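Local structure of FACT-Spt16 (Cicer arietinum, 5CE6) at residues 67-72 against 380-384; 262-267 against 301-307; 332-336 against 427-431. The protein serves as a subunit of the FACT histone chaperone complex, its N-terminal domain having a peptidase-like fold and probably taking part in H3-H4 binding. All coordinates share one frame; numbering follows the deposited sequence. Where two conformers were deposited one is given.

Contact 1 of 3, residues 67-72 against 380-384; sequences YLKSTA and GIEFR. With ACT (acetate ion), chain B.
Tyr-67 lays its ring over the start of Phe-383, which meets it with CB and the backbone N. The CB of Phe-383 sits above one ring face, 3.8 Å from the centroid of the Tyr-67 ring and 15° off its normal, a CH-pi contact displaced toward the rim at CZ. Over one face comes the backbone N of Phe-383, 3.4 Å from Tyr-67 CD2, while the carbonyl O of Ile-381 approaches the ring edge near its plane. The hydroxyl of Tyr-67 is hydrogen-bonded to Cys-266 O. Leu-68, the N-cap residue, donates its N-H to an acetate oxygen (N to O 2.8 Å) in a nearly straight bond of 169°; the ion probably came from the crystallisation liquor. Lys-69 then bends at its third and fourth torsions (chi4 73°), which carries NZ back to Glu-382 OE2 in a 2.7 Å salt bridge using the syn lone pair; a water donates to Glu-382 OE1 and accepts a weak bond from Lys-69 NZ. Ala-72 closes the walk: its CB lies 3.8 Å from Ile-381 CG2 and equally near Glu-382 CG. The start of helix 69-78 in the N-terminal lobe thus docks on a loop of the M24 peptidase-like part, with Phe-195 of helix 188-196 touching Ala-72 and Glu-382, and strand 309-319 meeting Tyr-67, Ile-381 and Phe-383.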
loop_
_atom_site.group_PDB
_atom_site.type_symbol
_atom_site.label_atom_id
_atom_site.label_comp_id
_atom_site.label_asym_id
_atom_site.label_seq_id
_atom_site.Cartn_x
_atom_site.Cartn_y
_atom_site.Cartn_z
ATOM N N TYR A 67 7.837 -1.944 1.610
ATOM C CA TYR A 67 7.512 -1.166 0.423
ATOM C C TYR A 67 8.329 0.107 0.448
ATOM O O TYR A 67 8.464 0.740 1.498
ATOM C CB TYR A 67 6.022 -0.827 0.387
ATOM C CG TYR A 67 5.165 -1.998 -0.020
ATOM C CD1 TYR A 67 4.924 -3.038 0.864
ATOM C CD2 TYR A 67 4.602 -2.069 -1.286
ATOM C CE1 TYR A 67 4.150 -4.118 0.499
ATOM C CE2 TYR A 67 3.833 -3.151 -1.667
ATOM C CZ TYR A 67 3.603 -4.170 -0.761
ATOM O OH TYR A 67 2.841 -5.261 -1.120
ATOM N N LEU A 68 8.901 0.468 -0.698
ATOM C CA LEU A 68 9.650 1.707 -0.786
ATOM C C LEU A 68 9.028 2.625 -1.802
ATOM O O LEU A 68 8.721 2.215 -2.923
ATOM C CB LEU A 68 11.100 1.448 -1.186
ATOM C CG LEU A 68 11.982 0.721 -0.185
ATOM C CD1 LEU A 68 13.398 0.625 -0.735
ATOM C CD2 LEU A 68 11.966 1.458 1.138
ATOM N N LYS A 69 8.852 3.878 -1.408
ATOM C CA LYS A 69 8.389 4.891 -2.330
ATOM C C LYS A 69 9.365 5.043 -3.507
ATOM O O LYS A 69 8.956 5.334 -4.622
ATOM C CB LYS A 69 8.214 6.213 -1.590
ATOM C CG LYS A 69 7.424 7.251 -2.353
ATOM C CD LYS A 69 7.093 8.454 -1.477
ATOM C CE LYS A 69 5.595 8.549 -1.179
ATOM N NZ LYS A 69 5.109 7.519 -0.206
ATOM N N SER A 70 10.654 4.849 -3.266
ATOM C CA SER A 70 11.621 4.954 -4.355
ATOM C C SER A 70 11.403 3.831 -5.362
ATOM O O SER A 70 11.482 4.042 -6.575
ATOM C CB SER A 70 13.041 4.889 -3.808
ATOM O OG SER A 70 13.190 3.743 -2.998
ATOM N N THR A 71 11.136 2.630 -4.854
ATOM C CA THR A 71 10.834 1.498 -5.724
ATOM C C THR A 71 9.570 1.784 -6.526
ATOM O O THR A 71 9.505 1.533 -7.729
ATOM C CB THR A 71 10.674 0.206 -4.923
ATOM O OG1 THR A 71 11.949 -0.165 -4.378
ATOM C CG2 THR A 71 10.173 -0.924 -5.818
ATOM N N ALA A 72 8.577 2.344 -5.851
ATOM C CA ALA A 72 7.334 2.710 -6.518
ATOM C C ALA A 72 7.550 3.679 -7.681
ATOM O O ALA A 72 6.906 3.552 -8.724
ATOM C CB ALA A 72 6.346 3.282 -5.510
ATOM N N GLY A 380 -1.919 1.680 -3.928
ATOM C CA GLY A 380 -1.593 1.616 -5.350
ATOM C C GLY A 380 -0.384 0.723 -5.527
ATOM O O GLY A 380 -0.360 -0.418 -5.054
ATOM N N ILE A 381 0.648 1.233 -6.195
ATOM C CA ILE A 381 1.915 0.516 -6.213
ATOM C C ILE A 381 2.422 0.255 -4.788
ATOM O O ILE A 381 2.902 -0.839 -4.472
ATOM C CB ILE A 381 2.959 1.276 -7.046
ATOM C CG1 ILE A 381 2.412 1.501 -8.450
ATOM C CG2 ILE A 381 4.263 0.505 -7.087
ATOM C CD1 ILE A 381 3.356 2.303 -9.377
ATOM N N GLU A 382 2.329 1.270 -3.937
ATOM C CA GLU A 382 2.598 1.109 -2.515
ATOM C C GLU A 382 1.374 0.518 -1.841
ATOM O O GLU A 382 0.244 0.944 -2.093
ATOM C CB GLU A 382 2.894 2.462 -1.874
ATOM C CG GLU A 382 4.064 3.228 -2.505
ATOM C CD GLU A 382 4.061 4.674 -2.089
ATOM O OE1 GLU A 382 3.321 5.476 -2.709
ATOM O OE2 GLU A 382 4.762 5.001 -1.114
ATOM N N PHE A 383 1.584 -0.444 -0.954
ATOM C CA PHE A 383 0.450 -0.970 -0.207
ATOM C C PHE A 383 -0.168 0.095 0.706
ATOM O O PHE A 383 -1.393 0.151 0.914
ATOM C CB PHE A 383 0.863 -2.191 0.613
ATOM C CG PHE A 383 -0.288 -2.817 1.322
ATOM C CD1 PHE A 383 -1.204 -3.593 0.618
ATOM C CD2 PHE A 383 -0.475 -2.599 2.674
ATOM C CE1 PHE A 383 -2.310 -4.135 1.263
ATOM C CE2 PHE A 383 -1.563 -3.142 3.327
ATOM C CZ PHE A 383 -2.473 -3.918 2.626
ATOM N N ARG A 384 0.694 0.940 1.263
ATOM C CA ARG A 384 0.256 1.984 2.153
ATOM C C ARG A 384 0.755 3.348 1.675
ATOM O O ARG A 384 1.947 3.654 1.768
ATOM C CB ARG A 384 0.795 1.668 3.546
ATOM C CG ARG A 384 0.226 2.461 4.661
ATOM C CD ARG A 384 0.718 1.877 5.974
ATOM N NE ARG A 384 0.391 2.752 7.084
ATOM C CZ ARG A 384 -0.746 2.681 7.763
ATOM N NH1 ARG A 384 -1.647 1.760 7.440
ATOM N NH2 ARG A 384 -0.976 3.522 8.761
HETATM C C ACT B . 7.470 -1.408 -3.624
HETATM O O ACT B . 8.415 -1.374 -2.807
HETATM O OXT ACT B . 7.219 -2.527 -4.131
HETATM C CH3 ACT B . 6.696 -0.173 -3.975
HETATM O O HOH W 1 2.253 7.666 -1.652
#

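Contact 2 of 3, residues 262-267 against 301-307; sequences NVDICY and AVGARYK. With ACT (acetate ion), chain B.
Backbone bonds between Asp-264 and Arg-305 hold the centre of this antiparallel ladder: Arg-305 N reaches Asp-264 O at 2.7 Å, and Asp-264 N returns to Arg-305 O. Val-263 with Tyr-306 and Ile-265 with Ala-304 are the flanking non-hydrogen-bonded pairs. The pairing runs on through Lys-307 N to Asn-262 O and, at the other end, Cys-266 N to Gly-303 O (2.9 Å, 175° at the hydrogen). Arg-305 carries the polar side-chain contacts. Its chain is extended from CG to NE, delivering the guanidinium to an acetate whose OXT lies in its plane at the edge and accepts an N-H bond from NH2 (NH2 to OXT 2.8 Å); NH1 shares a water with Asp-264 OD2 and Ile-265 O. In the packing round the Tyr-306 ring, Val-263 CG2 meets the edge at Tyr-306 CD1, 4.0 Å away, and Asn-262 CB comes within 3.5 Å of Tyr-306 CE1, its amide standing 89° to that ring. Tyr-267 turns CG between its backbone N and carbonyl carbon (chi1 57°), bringing CZ to 4.3 Å from Ala-301 CB and CE2 to 3.9 Å from Gly-303 N; its hydroxyl bonds to Asn-312 OD1. With an alanine here, Asn-312 is likely to lose its hydroxyl partner and a gap to open beside Ala-301 and Gly-303. The ladder belongs to a mixed sheet of the M24 peptidase-like part: helix 200-230 packs on Val-263, Ala-304 and Tyr-306, helix 237-249 on Ile-265 and Val-302, and strand 309-319 lies beside strand 296-306.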
loop_
_atom_site.group_PDB
_atom_site.type_symbol
_atom_site.label_atom_id
_atom_site.label_comp_id
_atom_site.label_asym_id
_atom_site.label_seq_id
_atom_site.Cartn_x
_atom_site.Cartn_y
_atom_site.Cartn_z
ATOM N N ASN A 262 1.787 -12.123 -13.440
ATOM C CA ASN A 262 1.587 -10.742 -13.032
ATOM C C ASN A 262 1.143 -10.629 -11.583
ATOM O O ASN A 262 1.015 -9.525 -11.065
ATOM C CB ASN A 262 0.545 -10.068 -13.925
ATOM C CG ASN A 262 1.043 -9.841 -15.345
ATOM O OD1 ASN A 262 2.232 -9.632 -15.574
ATOM N ND2 ASN A 262 0.121 -9.867 -16.303
ATOM N N VAL A 263 0.930 -11.770 -10.930
ATOM C CA VAL A 263 0.360 -11.792 -9.577
ATOM C C VAL A 263 1.402 -11.996 -8.476
ATOM O O VAL A 263 2.280 -12.857 -8.591
ATOM C CB VAL A 263 -0.700 -12.912 -9.450
ATOM C CG1 VAL A 263 -1.224 -12.994 -8.021
ATOM C CG2 VAL A 263 -1.830 -12.685 -10.427
ATOM N N ASP A 264 1.311 -11.197 -7.416
ATOM C CA ASP A 264 2.098 -11.433 -6.213
ATOM C C ASP A 264 1.216 -11.204 -4.984
ATOM O O ASP A 264 0.064 -10.780 -5.108
ATOM C CB ASP A 264 3.323 -10.518 -6.165
ATOM C CG ASP A 264 4.393 -11.024 -5.206
ATOM O OD1 ASP A 264 4.231 -12.136 -4.651
ATOM O OD2 ASP A 264 5.405 -10.314 -5.014
ATOM N N ILE A 265 1.748 -11.497 -3.802
ATOM C CA ILE A 265 1.016 -11.221 -2.574
ATOM C C ILE A 265 1.475 -9.869 -2.037
ATOM O O ILE A 265 2.650 -9.523 -2.136
ATOM C CB ILE A 265 1.224 -12.320 -1.494
ATOM C CG1 ILE A 265 2.680 -12.357 -1.029
ATOM C CG2 ILE A 265 0.799 -13.683 -2.026
ATOM C CD1 ILE A 265 2.929 -13.230 0.191
ATOM N N CYS A 266 0.559 -9.089 -1.477
ATOM C CA CYS A 266 0.937 -7.779 -0.945
ATOM C C CYS A 266 1.674 -7.906 0.367
ATOM O O CYS A 266 2.539 -7.086 0.690
ATOM C CB CYS A 266 -0.295 -6.901 -0.711
ATOM S SG CYS A 266 -1.165 -6.521 -2.218
ATOM N N TYR A 267 1.300 -8.925 1.128
ATOM C CA TYR A 267 1.892 -9.198 2.432
ATOM C C TYR A 267 1.473 -10.614 2.797
ATOM O O TYR A 267 0.527 -11.139 2.199
ATOM C CB TYR A 267 1.401 -8.192 3.480
ATOM C CG TYR A 267 -0.111 -8.151 3.646
ATOM C CD1 TYR A 267 -0.755 -9.010 4.518
ATOM C CD2 TYR A 267 -0.881 -7.267 2.915
ATOM C CE1 TYR A 267 -2.131 -8.972 4.673
ATOM C CE2 TYR A 267 -2.250 -7.229 3.049
ATOM C CZ TYR A 267 -2.872 -8.086 3.927
ATOM O OH TYR A 267 -4.244 -8.034 4.071
ATOM N N ALA A 301 -7.046 -11.105 6.991
ATOM C CA ALA A 301 -6.744 -10.026 6.051
ATOM C C ALA A 301 -5.861 -10.588 4.948
ATOM O O ALA A 301 -4.860 -11.241 5.221
ATOM C CB ALA A 301 -6.045 -8.865 6.751
ATOM N N VAL A 302 -6.247 -10.349 3.699
ATOM C CA VAL A 302 -5.452 -10.842 2.579
ATOM C C VAL A 302 -5.386 -9.791 1.484
ATOM O O VAL A 302 -6.335 -9.042 1.269
ATOM C CB VAL A 302 -6.024 -12.186 2.048
ATOM C CG1 VAL A 302 -7.465 -12.038 1.662
ATOM C CG2 VAL A 302 -5.232 -12.689 0.877
ATOM N N GLY A 303 -4.257 -9.712 0.794
ATOM C CA GLY A 303 -4.185 -8.794 -0.327
ATOM C C GLY A 303 -3.342 -9.354 -1.448
ATOM O O GLY A 303 -2.225 -9.831 -1.214
ATOM N N ALA A 304 -3.887 -9.302 -2.661
ATOM C CA ALA A 304 -3.165 -9.704 -3.863
ATOM C C ALA A 304 -2.686 -8.470 -4.611
ATOM O O ALA A 304 -3.281 -7.388 -4.513
ATOM C CB ALA A 304 -4.036 -10.553 -4.770
ATOM N N ARG A 305 -1.609 -8.646 -5.364
ATOM C CA ARG A 305 -1.003 -7.563 -6.114
ATOM C C ARG A 305 -1.007 -7.962 -7.585
ATOM O O ARG A 305 -0.727 -9.114 -7.929
ATOM C CB ARG A 305 0.438 -7.362 -5.623
ATOM C CG ARG A 305 1.006 -5.967 -5.839
ATOM C CD ARG A 305 2.421 -5.867 -5.261
ATOM N NE ARG A 305 2.993 -4.531 -5.434
ATOM C CZ ARG A 305 4.255 -4.216 -5.150
ATOM N NH1 ARG A 305 5.081 -5.140 -4.677
ATOM N NH2 ARG A 305 4.690 -2.979 -5.337
ATOM N N TYR A 306 -1.343 -7.022 -8.461
ATOM C CA TYR A 306 -1.408 -7.333 -9.879
ATOM C C TYR A 306 -0.653 -6.290 -10.688
ATOM O O TYR A 306 -0.968 -5.105 -10.624
ATOM C CB TYR A 306 -2.861 -7.423 -10.359
ATOM C CG TYR A 306 -2.986 -7.889 -11.799
ATOM C CD1 TYR A 306 -2.794 -9.225 -12.136
ATOM C CD2 TYR A 306 -3.304 -6.997 -12.817
ATOM C CE1 TYR A 306 -2.916 -9.661 -13.452
ATOM C CE2 TYR A 306 -3.429 -7.422 -14.129
ATOM C CZ TYR A 306 -3.235 -8.753 -14.440
ATOM O OH TYR A 306 -3.345 -9.179 -15.750
ATOM N N LYS A 307 0.340 -6.739 -11.449
ATOM C CA LYS A 307 1.239 -5.835 -12.167
ATOM C C LYS A 307 1.745 -4.712 -11.262
ATOM O O LYS A 307 1.834 -3.549 -11.678
ATOM C CB LYS A 307 0.587 -5.295 -13.447
ATOM C CG LYS A 307 0.287 -6.382 -14.481
ATOM C CD LYS A 307 -0.424 -5.830 -15.707
ATOM C CE LYS A 307 0.455 -4.873 -16.483
ATOM N NZ LYS A 307 1.663 -5.560 -17.030
HETATM C C ACT B . 7.470 -1.408 -3.624
HETATM O O ACT B . 8.415 -1.374 -2.807
HETATM O OXT ACT B . 7.219 -2.527 -4.131
HETATM C CH3 ACT B . 6.696 -0.173 -3.975
HETATM O O HOH W 2 4.587 -7.781 -3.143
HETATM O O HOH W 3 -2.005 -11.327 1.530
#

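Contact 3 of 3, residues 332-336 against 427-431; sequences LLKAQ and LLLAD
Asp-431 OD2 is gripped by two groups, the amide of Gln-336 and the ammonium of Lys-449. The Gln-336 bond is 3.0 Å from NE2 to OD2 and nearly straight at 168°; it uses the anti lone pair of the carboxylate and lies close to the amide plane, the two flat groups being turned 34° apart. Gln-336 OE1 also takes a hydrogen bond from Lys-449, while Asp-431 OD1 is held by Thr-444 OG1 and a salt bridge to Arg-315. This buried carboxylate, flanked by two cations, is therefore likely to stay ionised. Helix 323-342 here covers strand 424-435 of the antiparallel sheet in the M24 peptidase-like, or pita-bread, fold; the axes of the two short segments approach to 9.1 Å at an angle of 30°. Apolar packing continues up the helix. Leu-429, with CG anti to the carbonyl carbon, sends CD1 to 3.5 Å from Leu-333 CA, and its CB lies 3.9 Å from Gln-336 CD, the two side chains crossing at about a right angle. One turn before Gln-336, Leu-332 slides its CD2 past Leu-427 CB at 3.7 Å and lies 4.1 Å from Leu-429 CG. Leu-428 and Ala-430 point away from the helix, and both touch Ala-314 of strand 309-319.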
loop_
_atom_site.group_PDB
_atom_site.type_symbol
_atom_site.label_atom_id
_atom_site.label_comp_id
_atom_site.label_asym_id
_atom_site.label_seq_id
_atom_site.Cartn_x
_atom_site.Cartn_y
_atom_site.Cartn_z
ATOM N N LEU A 332 -19.213 -1.797 13.951
ATOM C CA LEU A 332 -18.037 -1.666 13.086
ATOM C C LEU A 332 -18.429 -1.631 11.615
ATOM O O LEU A 332 -17.903 -0.824 10.849
ATOM C CB LEU A 332 -17.043 -2.804 13.331
ATOM C CG LEU A 332 -15.780 -2.675 12.467
ATOM C CD1 LEU A 332 -15.023 -1.420 12.892
ATOM C CD2 LEU A 332 -14.897 -3.909 12.636
ATOM N N LEU A 333 -19.331 -2.520 11.214
ATOM C CA LEU A 333 -19.796 -2.541 9.831
ATOM C C LEU A 333 -20.453 -1.216 9.423
ATOM O O LEU A 333 -20.174 -0.677 8.342
ATOM C CB LEU A 333 -20.747 -3.728 9.610
ATOM C CG LEU A 333 -21.426 -3.816 8.241
ATOM C CD1 LEU A 333 -20.399 -3.858 7.114
ATOM C CD2 LEU A 333 -22.303 -5.047 8.201
ATOM N N LYS A 334 -21.312 -0.688 10.285
ATOM C CA LYS A 334 -22.013 0.563 9.998
ATOM C C LYS A 334 -21.002 1.713 9.929
ATOM O O LYS A 334 -21.114 2.609 9.088
ATOM C CB LYS A 334 -23.079 0.809 11.073
ATOM C CG LYS A 334 -23.945 2.035 10.872
ATOM C CD LYS A 334 -25.012 2.081 11.971
ATOM C CE LYS A 334 -25.837 3.355 11.918
ATOM N NZ LYS A 334 -26.912 3.318 12.961
ATOM N N ALA A 335 -19.997 1.666 10.799
ATOM C CA ALA A 335 -18.955 2.687 10.798
ATOM C C ALA A 335 -18.096 2.615 9.541
ATOM O O ALA A 335 -17.752 3.648 8.953
ATOM C CB ALA A 335 -18.093 2.581 12.046
ATOM N N GLN A 336 -17.728 1.400 9.137
ATOM C CA GLN A 336 -16.925 1.235 7.928
ATOM C C GLN A 336 -17.689 1.720 6.704
ATOM O O GLN A 336 -17.126 2.372 5.823
ATOM C CB GLN A 336 -16.513 -0.228 7.727
ATOM C CG GLN A 336 -15.379 -0.394 6.674
ATOM C CD GLN A 336 -15.615 -1.540 5.702
ATOM O OE1 GLN A 336 -16.711 -2.087 5.621
ATOM N NE2 GLN A 336 -14.574 -1.901 4.947
ATOM N N LEU A 427 -11.811 -6.663 16.248
ATOM C CA LEU A 427 -12.583 -6.884 15.020
ATOM C C LEU A 427 -12.000 -6.014 13.928
ATOM O O LEU A 427 -11.504 -4.923 14.216
ATOM C CB LEU A 427 -14.050 -6.491 15.211
ATOM C CG LEU A 427 -14.812 -7.140 16.367
ATOM C CD1 LEU A 427 -16.148 -6.422 16.576
ATOM C CD2 LEU A 427 -15.042 -8.601 16.126
ATOM N N LEU A 428 -12.100 -6.467 12.684
ATOM C CA LEU A 428 -11.517 -5.741 11.550
ATOM C C LEU A 428 -12.315 -5.934 10.269
ATOM O O LEU A 428 -12.704 -7.063 9.924
ATOM C CB LEU A 428 -10.069 -6.206 11.342
ATOM C CG LEU A 428 -9.339 -5.546 10.170
ATOM C CD1 LEU A 428 -9.131 -4.065 10.457
ATOM C CD2 LEU A 428 -8.003 -6.246 9.970
ATOM N N LEU A 429 -12.559 -4.831 9.562
ATOM C CA LEU A 429 -13.166 -4.871 8.239
ATOM C C LEU A 429 -12.328 -4.031 7.293
ATOM O O LEU A 429 -11.974 -2.897 7.615
ATOM C CB LEU A 429 -14.597 -4.324 8.270
ATOM C CG LEU A 429 -15.664 -5.242 8.853
ATOM C CD1 LEU A 429 -16.991 -4.496 8.926
ATOM C CD2 LEU A 429 -15.811 -6.474 7.974
ATOM N N ALA A 430 -12.009 -4.576 6.125
ATOM C CA ALA A 430 -11.300 -3.787 5.118
ATOM C C ALA A 430 -11.822 -4.079 3.735
ATOM O O ALA A 430 -12.129 -5.226 3.400
ATOM C CB ALA A 430 -9.788 -4.033 5.170
ATOM N N ASP A 431 -11.901 -3.024 2.930
ATOM C CA ASP A 431 -12.191 -3.167 1.506
ATOM C C ASP A 431 -11.343 -2.227 0.674
ATOM O O ASP A 431 -10.825 -1.234 1.187
ATOM C CB ASP A 431 -13.659 -2.857 1.223
ATOM C CG ASP A 431 -14.583 -3.967 1.657
ATOM O OD1 ASP A 431 -14.733 -4.946 0.897
ATOM O OD2 ASP A 431 -15.146 -3.866 2.754
#

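From the N terminus, the chain first lays down residues 67-72 of the N-terminal lobe, whose partner in contact 1 arrives only 308 residues later, so this contact closes a very long loop between lobe and peptidase-like part. Contact 2 opens and closes within that loop, joining strand 263-265 to strand 296-306 after an intervening 33 residues. Contact 3 begins inside the same loop at helix 323-342 but finishes beyond it at strand 424-435, and so crosses contact 1 while following contact 2 in series. Contacts 1 and 2 meet directly and share one acetate; contact 3 stands apart, its centre about 25 Å from that of contact 1, tying helix to sheet within the peptidase-like part.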